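PDB 3QOC: putative metallopeptidase from Corynebacterium diphtheriae, which is probably a metal-dependent aminopeptidase of the M24 family, represented here by its N-terminal creatinase/prolidase-like domain alone. Local coordinates for residues A[57-62]-A[76-81]; A[96-101]-A[123-128]. One frame throughout, in Å; residues are numbered along the deposited sequence.

Contact 1 (A[57-62]-A[76-81])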
ATOM      1  N   SER A  57       0.341   6.260  -8.966  1.00 29.77           N
ATOM      2  CA  SER A  57      -0.552   6.753  -7.947  1.00 29.40           C
ATOM      3  C   SER A  57      -0.439   5.795  -6.720  1.00 27.85           C
ATOM      4  O   SER A  57       0.167   4.699  -6.806  1.00 26.64           O
ATOM      5  CB  SER A  57      -1.975   6.781  -8.465  1.00 29.89           C
ATOM      6  OG  SER A  57      -2.410   5.426  -8.603  1.00 32.03           O
ATOM      7  N   ALA A  58      -0.987   6.246  -5.611  1.00 25.58           N
ATOM      8  CA  ALA A  58      -0.875   5.590  -4.310  1.00 24.50           C
ATOM      9  C   ALA A  58      -2.027   5.981  -3.401  1.00 22.81           C
ATOM     10  O   ALA A  58      -2.610   6.987  -3.588  1.00 24.68           O
ATOM     11  CB  ALA A  58       0.472   5.856  -3.619  1.00 20.66           C
ATOM     12  N   ARG A  59      -2.336   5.150  -2.418  1.00 22.06           N
ATOM     13  CA  ARG A  59      -3.345   5.480  -1.420  1.00 21.06           C
ATOM     14  C   ARG A  59      -2.918   4.840  -0.107  1.00 19.17           C
ATOM     15  O   ARG A  59      -2.367   3.758  -0.093  1.00 18.65           O
ATOM     16  CB  ARG A  59      -4.680   4.914  -1.877  1.00 22.14           C
ATOM     17  CG  ARG A  59      -5.854   5.557  -1.169  1.00 25.93           C
ATOM     18  CD  ARG A  59      -7.173   5.009  -1.731  1.00 30.48           C
ATOM     19  NE  ARG A  59      -8.337   5.679  -1.172  1.00 34.04           N
ATOM     20  CZ  ARG A  59      -9.561   5.163  -1.129  1.00 37.21           C
ATOM     21  NH1 ARG A  59      -9.783   3.936  -1.595  1.00 39.50           N
ATOM     22  NH2 ARG A  59     -10.573   5.886  -0.649  1.00 36.93           N
ATOM     23  N   ILE A  60      -3.150   5.530   0.992  1.00 18.27           N
ATOM     24  CA  ILE A  60      -2.646   5.131   2.257  1.00 17.70           C
ATOM     25  C   ILE A  60      -3.805   5.085   3.245  1.00 18.56           C
ATOM     26  O   ILE A  60      -4.812   5.784   3.109  1.00 19.89           O
ATOM     27  CB  ILE A  60      -1.519   6.042   2.709  1.00 17.16           C
ATOM     28  CG1 ILE A  60      -0.784   5.381   3.864  1.00 18.24           C
ATOM     29  CG2 ILE A  60      -2.045   7.450   3.089  1.00 15.33           C
ATOM     30  CD1 ILE A  60       0.607   6.121   4.198  1.00 17.62           C
ATOM     31  N   SER A  61      -3.746   4.157   4.181  1.00 18.59           N
ATOM     32  CA  SER A  61      -4.859   4.073   5.114  1.00 19.25           C
ATOM     33  C   SER A  61      -4.378   3.982   6.556  1.00 18.71           C
ATOM     34  O   SER A  61      -3.380   3.385   6.822  1.00 15.32           O
ATOM     35  CB  SER A  61      -5.678   2.823   4.772  1.00 20.00           C
ATOM     36  OG  SER A  61      -6.691   2.669   5.736  1.00 26.17           O
ATOM     37  N   THR A  62      -5.148   4.535   7.487  1.00 19.23           N
ATOM     38  CA  THR A  62      -4.784   4.449   8.896  1.00 19.12           C
ATOM     39  C   THR A  62      -6.061   4.659   9.740  1.00 20.16           C
ATOM     40  O   THR A  62      -7.130   4.988   9.178  1.00 19.39           O
ATOM     41  CB  THR A  62      -3.704   5.430   9.264  1.00 18.36           C
ATOM     42  OG1 THR A  62      -3.203   5.091  10.565  1.00 18.08           O
ATOM     43  CG2 THR A  62      -4.236   6.863   9.308  1.00 19.50           C
ATOM     44  N   ASP A  76       1.317  14.019   0.339  1.00 25.44           N
ATOM     45  CA  ASP A  76       1.267  13.684  -1.077  1.00 26.23           C
ATOM     46  C   ASP A  76       0.510  12.376  -1.428  1.00 25.68           C
ATOM     47  O   ASP A  76       0.417  12.001  -2.636  1.00 26.30           O
ATOM     48  CB  ASP A  76       2.714  13.682  -1.690  1.00 26.26           C
ATOM     49  CG  ASP A  76       3.699  12.781  -0.907  1.00 29.95           C
ATOM     50  OD1 ASP A  76       3.327  12.341   0.226  1.00 26.57           O
ATOM     51  OD2 ASP A  76       4.856  12.511  -1.409  1.00 27.05           O
ATOM     52  N   ILE A  77      -0.123  11.705  -0.438  1.00 23.56           N
ATOM     53  CA  ILE A  77      -0.937  10.539  -0.760  1.00 20.64           C
ATOM     54  C   ILE A  77      -2.288  10.698  -0.088  1.00 21.14           C
ATOM     55  O   ILE A  77      -2.367  11.041   1.080  1.00 19.70           O
ATOM     56  CB  ILE A  77      -0.240   9.220  -0.309  1.00 20.22           C
ATOM     57  CG1 ILE A  77       1.217   9.180  -0.721  1.00 19.82           C
ATOM     58  CG2 ILE A  77      -1.020   7.914  -0.787  1.00 18.58           C
ATOM     59  CD1 ILE A  77       1.976   7.855  -0.294  1.00 14.78           C
ATOM     60  N   GLU A  78      -3.370  10.500  -0.844  1.00 23.52           N
ATOM     61  CA  GLU A  78      -4.756  10.530  -0.328  1.00 25.79           C
ATOM     62  C   GLU A  78      -4.925   9.398   0.689  1.00 24.39           C
ATOM     63  O   GLU A  78      -4.395   8.288   0.515  1.00 22.98           O
ATOM     64  CB  GLU A  78      -5.721  10.353  -1.526  1.00 28.53           C
ATOM     65  CG  GLU A  78      -7.169  10.187  -1.215  1.00 36.95           C
ATOM     66  CD  GLU A  78      -7.957   9.800  -2.490  1.00 46.66           C
ATOM     67  OE1 GLU A  78      -8.680  10.687  -3.013  1.00 51.60           O
ATOM     68  OE2 GLU A  78      -7.788   8.637  -2.985  1.00 50.97           O
ATOM     69  N   SER A  79      -5.600   9.712   1.780  1.00 24.21           N
ATOM     70  CA  SER A  79      -5.724   8.842   2.925  1.00 24.42           C
ATOM     71  C   SER A  79      -7.158   8.384   3.050  1.00 24.12           C
ATOM     72  O   SER A  79      -8.077   9.049   2.606  1.00 23.16           O
ATOM     73  CB  SER A  79      -5.298   9.563   4.230  1.00 25.33           C
ATOM     74  OG  SER A  79      -6.206  10.610   4.633  1.00 25.66           O
ATOM     75  N   LEU A  80      -7.310   7.209   3.641  1.00 23.51           N
ATOM     76  CA  LEU A  80      -8.623   6.603   3.913  1.00 22.18           C
ATOM     77  C   LEU A  80      -8.568   6.200   5.367  1.00 21.55           C
ATOM     78  O   LEU A  80      -7.687   5.432   5.780  1.00 17.45           O
ATOM     79  CB  LEU A  80      -8.784   5.303   3.132  1.00 22.09           C
ATOM     80  CG  LEU A  80      -9.965   4.393   3.467  1.00 23.98           C
ATOM     81  CD1 LEU A  80     -11.282   5.116   3.133  1.00 26.86           C
ATOM     82  CD2 LEU A  80      -9.936   3.141   2.595  1.00 23.54           C
HETATM   83  N   MSE A  81      -9.548   6.648   6.133  1.00 21.92           N
HETATM   84  CA  MSE A  81      -9.633   6.228   7.531  1.00 22.81           C
HETATM   85  C   MSE A  81     -10.303   4.863   7.636  1.00 22.11           C
HETATM   86  O   MSE A  81     -11.383   4.687   7.119  1.00 19.67           O
HETATM   87  CB  MSE A  81     -10.513   7.219   8.328  1.00 23.37           C
HETATM   88  CG  MSE A  81     -10.496   6.895   9.805  1.00 28.56           C
HETATM   89 SE   MSE A  81     -11.517   8.334  10.871  1.00 43.22          SE
HETATM   90  CE  MSE A  81     -13.320   7.572  10.592  1.00 31.74           C
TER
HETATM   91  O   HOH W   1      -3.008   9.814  -3.575  1.00 27.63           O
HETATM   92  O   HOH W   2      -9.676   8.552   0.630  1.00 39.45           O

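Contact 2 (A[96-101]-A[123-128])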
ATOM      1  N   PRO A  96     -10.466  -5.313 -13.267  1.00 40.22           N
ATOM      2  CA  PRO A  96      -9.575  -6.352 -12.965  1.00 37.43           C
ATOM      3  C   PRO A  96      -8.210  -5.792 -12.552  1.00 36.46           C
ATOM      4  O   PRO A  96      -7.780  -4.774 -13.096  1.00 38.34           O
ATOM      5  CB  PRO A  96      -9.485  -7.144 -14.272  1.00 39.14           C
ATOM      6  CG  PRO A  96     -10.066  -6.307 -15.317  1.00 43.31           C
ATOM      7  CD  PRO A  96     -10.501  -5.025 -14.718  1.00 44.00           C
ATOM      8  N   LYS A  97      -7.547  -6.458 -11.606  1.00 33.01           N
ATOM      9  CA  LYS A  97      -6.286  -5.954 -11.038  1.00 33.39           C
ATOM     10  C   LYS A  97      -5.617  -7.133 -10.360  1.00 32.05           C
ATOM     11  O   LYS A  97      -6.287  -7.899  -9.650  1.00 31.32           O
ATOM     12  CB  LYS A  97      -6.555  -4.817 -10.023  1.00 32.95           C
ATOM     13  CG  LYS A  97      -5.459  -3.690  -9.810  1.00 39.17           C
ATOM     14  CD  LYS A  97      -5.638  -2.454 -10.744  1.00 46.17           C
ATOM     15  CE  LYS A  97      -5.415  -1.045 -10.038  1.00 52.32           C
ATOM     16  NZ  LYS A  97      -4.042  -0.288 -10.200  1.00 53.82           N
ATOM     17  N   ARG A  98      -4.310  -7.279 -10.589  1.00 28.96           N
ATOM     18  CA  ARG A  98      -3.467  -8.162  -9.832  1.00 27.80           C
ATOM     19  C   ARG A  98      -2.762  -7.352  -8.784  1.00 26.50           C
ATOM     20  O   ARG A  98      -2.009  -6.394  -9.084  1.00 24.84           O
ATOM     21  CB  ARG A  98      -2.472  -8.872 -10.740  1.00 28.38           C
ATOM     22  CG  ARG A  98      -3.185  -9.734 -11.807  1.00 31.73           C
ATOM     23  CD  ARG A  98      -2.273 -10.263 -12.938  1.00 35.59           C
ATOM     24  NE  ARG A  98      -1.059 -10.931 -12.416  1.00 39.60           N
ATOM     25  CZ  ARG A  98      -0.897 -12.245 -12.142  1.00 43.58           C
ATOM     26  NH1 ARG A  98      -1.880 -13.163 -12.339  1.00 42.97           N
ATOM     27  NH2 ARG A  98       0.296 -12.650 -11.648  1.00 42.62           N
ATOM     28  N   VAL A  99      -3.033  -7.717  -7.530  1.00 24.12           N
ATOM     29  CA  VAL A  99      -2.534  -6.966  -6.377  1.00 22.65           C
ATOM     30  C   VAL A  99      -1.582  -7.857  -5.598  1.00 21.06           C
ATOM     31  O   VAL A  99      -2.002  -8.892  -5.090  1.00 21.13           O
ATOM     32  CB  VAL A  99      -3.652  -6.529  -5.469  1.00 22.12           C
ATOM     33  CG1 VAL A  99      -3.064  -5.778  -4.238  1.00 24.04           C
ATOM     34  CG2 VAL A  99      -4.562  -5.642  -6.226  1.00 22.92           C
ATOM     35  N   GLY A 100      -0.313  -7.493  -5.582  1.00 20.02           N
ATOM     36  CA  GLY A 100       0.703  -8.208  -4.810  1.00 21.19           C
ATOM     37  C   GLY A 100       0.567  -7.932  -3.309  1.00 20.90           C
ATOM     38  O   GLY A 100       0.068  -6.889  -2.947  1.00 21.68           O
ATOM     39  N   PHE A 101       1.035  -8.854  -2.456  1.00 20.57           N
ATOM     40  CA  PHE A 101       1.091  -8.664  -1.029  1.00 19.63           C
ATOM     41  C   PHE A 101       2.357  -9.227  -0.456  1.00 19.22           C
ATOM     42  O   PHE A 101       2.994 -10.052  -1.069  1.00 20.22           O
ATOM     43  CB  PHE A 101      -0.170  -9.231  -0.298  1.00 20.09           C
ATOM     44  CG  PHE A 101      -0.307 -10.699  -0.389  1.00 22.09           C
ATOM     45  CD1 PHE A 101       0.189 -11.516   0.621  1.00 28.21           C
ATOM     46  CD2 PHE A 101      -0.997 -11.286  -1.440  1.00 25.82           C
ATOM     47  CE1 PHE A 101       0.086 -12.899   0.538  1.00 26.95           C
ATOM     48  CE2 PHE A 101      -1.136 -12.651  -1.496  1.00 29.51           C
ATOM     49  CZ  PHE A 101      -0.580 -13.462  -0.497  1.00 28.56           C
ATOM     50  N   GLU A 123      -7.264 -10.144  -8.047  1.00 31.44           N
ATOM     51  CA  GLU A 123      -6.520 -11.292  -7.601  1.00 31.84           C
ATOM     52  C   GLU A 123      -5.340 -10.871  -6.696  1.00 30.69           C
ATOM     53  O   GLU A 123      -4.571  -9.992  -7.077  1.00 30.51           O
ATOM     54  CB  GLU A 123      -6.032 -12.009  -8.849  1.00 33.93           C
ATOM     55  CG  GLU A 123      -5.286 -13.315  -8.595  1.00 38.23           C
ATOM     56  CD  GLU A 123      -4.922 -14.127  -9.864  1.00 44.77           C
ATOM     57  OE1 GLU A 123      -5.015 -13.612 -11.039  1.00 48.14           O
ATOM     58  OE2 GLU A 123      -4.570 -15.312  -9.642  1.00 46.23           O
ATOM     59  N   LEU A 124      -5.216 -11.486  -5.510  1.00 29.14           N
ATOM     60  CA  LEU A 124      -4.067 -11.303  -4.613  1.00 29.52           C
ATOM     61  C   LEU A 124      -2.951 -12.223  -4.972  1.00 29.84           C
ATOM     62  O   LEU A 124      -3.180 -13.409  -5.105  1.00 32.96           O
ATOM     63  CB  LEU A 124      -4.457 -11.570  -3.164  1.00 30.15           C
ATOM     64  CG  LEU A 124      -5.163 -10.373  -2.478  1.00 33.41           C
ATOM     65  CD1 LEU A 124      -6.080  -9.569  -3.325  1.00 34.66           C
ATOM     66  CD2 LEU A 124      -5.966 -10.865  -1.264  1.00 36.73           C
ATOM     67  N   ILE A 125      -1.738 -11.689  -5.118  1.00 28.74           N
ATOM     68  CA  ILE A 125      -0.574 -12.425  -5.543  1.00 28.45           C
ATOM     69  C   ILE A 125       0.547 -12.400  -4.480  1.00 28.89           C
ATOM     70  O   ILE A 125       1.056 -11.318  -4.143  1.00 27.55           O
ATOM     71  CB  ILE A 125       0.050 -11.743  -6.803  1.00 29.28           C
ATOM     72  CG1 ILE A 125      -0.990 -11.558  -7.945  1.00 29.95           C
ATOM     73  CG2 ILE A 125       1.249 -12.512  -7.280  1.00 27.93           C
ATOM     74  CD1 ILE A 125      -1.621 -12.870  -8.371  1.00 29.72           C
ATOM     75  N   PRO A 126       0.992 -13.574  -4.012  1.00 29.65           N
ATOM     76  CA  PRO A 126       2.084 -13.608  -3.032  1.00 30.09           C
ATOM     77  C   PRO A 126       3.397 -13.155  -3.610  1.00 31.60           C
ATOM     78  O   PRO A 126       3.896 -13.757  -4.543  1.00 33.88           O
ATOM     79  CB  PRO A 126       2.169 -15.101  -2.622  1.00 31.94           C
ATOM     80  CG  PRO A 126       1.489 -15.866  -3.777  1.00 32.54           C
ATOM     81  CD  PRO A 126       0.414 -14.922  -4.281  1.00 29.90           C
ATOM     82  N   VAL A 127       3.972 -12.105  -3.059  1.00 31.81           N
ATOM     83  CA  VAL A 127       5.255 -11.618  -3.517  1.00 34.04           C
ATOM     84  C   VAL A 127       6.191 -11.762  -2.349  1.00 35.50           C
ATOM     85  O   VAL A 127       5.862 -11.320  -1.254  1.00 32.54           O
ATOM     86  CB  VAL A 127       5.137 -10.140  -3.909  1.00 33.86           C
ATOM     87  CG1 VAL A 127       6.474  -9.565  -4.309  1.00 35.21           C
ATOM     88  CG2 VAL A 127       4.079  -9.971  -5.003  1.00 35.01           C
ATOM     89  N   THR A 128       7.334 -12.422  -2.566  1.00 39.97           N
ATOM     90  CA  THR A 128       8.373 -12.585  -1.534  1.00 42.83           C
ATOM     91  C   THR A 128       9.462 -11.471  -1.593  1.00 45.13           C
ATOM     92  O   THR A 128       9.625 -10.801  -2.598  1.00 46.19           O
ATOM     93  CB  THR A 128       9.062 -13.971  -1.654  1.00 44.82           C
ATOM     94  OG1 THR A 128       9.787 -14.034  -2.879  1.00 45.37           O
ATOM     95  CG2 THR A 128       8.045 -15.121  -1.630  1.00 46.65           C
TER

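Contact 1 (A[57-62]-A[76-81])
With CG trans to its own backbone N (chi1 -162°) and the chain extended as far as NE, Arg59 reaches out over the face shared with Glu78 and Leu80 and sets its guanidinium between the two side chains. Glu78, likewise extended, brings OE2 to 3.5 Å from Arg59 NE. The oxygen stands well out of the guanidinium plane, and the two flat groups are turned 61° apart, so this salt bridge rests on charge and not on a directed N-H bond. Leu80 covers one guanidinium face with CB and CD2, a water in the plane at the edge joins Arg59 NH2 to Ser79 O, and the stronger partner of the group is Asp92, in a salt bridge to NH1. The backbones pair as parallel strands: Ile60 N gives a nearly straight bond to Glu78 O (3.1 Å), and Ile60 O accepts from Leu80 N (2.9 Å). These strands and helix 67-73 form a beta-alpha-beta unit at one margin of the domain's mixed sheet, where 78-81 is the outermost strand in the chain. Leu80 O is gripped twice, by Ser61 OG at 2.9 Å and by Thr62 N at 3.2 Å, the donors arriving from opposite faces of the carbonyl plane. Ile77 CG2 packs against Ala58 CB (3.8 Å) and Ile60 CB (4.0 Å), while a water bridges Ala58 O to Glu78 N. Ile60 and Thr62 face helix 67-73; Arg59, Ser61 and Leu80 face helix 85-91.

Contact 2 (A[96-101]-A[123-128])
Phe101 lays its ring over Pro126, the side chain leaving the backbone with CG between N and the carbonyl carbon (chi1 65°). Pro126 CA sits above one ring face, 3.9 Å from the Phe101 centroid and 24° off the normal, a CH-pi contact displaced toward the rim. Phe101 CZ also meets Pro126 CB at 3.8 Å, and CE2 reaches Leu124 CB at 3.9 Å. On the opposite face of the sheet the Arg98 side chain runs alongside Glu123 in the same direction. A bend at chi3 turns its guanidinium so that NH1 approaches Glu123 OE1 at 3.4 Å, a salt bridge with the two planes 78° apart. Ile125 CD1 lies over one guanidinium face, 3.8 Å from Arg98 NH2, while Arg98 NE bonds to Arg25 O. Gly100 brings its CA to 3.8 Å from Val127 CG2. The parallel backbones alternate as donor and acceptor through five hydrogen bonds, from Glu123 N to Lys97 O at one end to Val127 N to Phe101 O at the other; Val99 N to Glu123 O, 2.8 Å, is almost perfectly straight. Strands 97-102 and 122-127, with helix 108-117 between them in the chain, form a beta-alpha-beta unit. That helix covers the face bearing Phe101 and Leu124, touching them through Cys111 and Leu114 respectively, and strand 28-31 flanks 97-102 on the side away from 122-127.

Overall arrangement
Contacts 1 and 2 occupy the two margins of one six-stranded mixed sheet, on opposite sides of the chain's centre. Their centres are about 19 Å apart and their nearest atoms about 6 Å, so they do not touch. Strands 49-53 and 28-31 lie between them, giving the order 78-81, 58-62, 49-53, 28-31, 97-102, 122-127. Along the chain they follow in series: the parallel pair of contact 1 is complete before that of contact 2 begins, with helix 85-91 on the way. Each closes a beta-alpha-beta unit, and together they build both outer pairs of the alpha/beta creatinase/prolidase N-terminal domain, which in the whole protein is accompanied by the M24 peptidase domain.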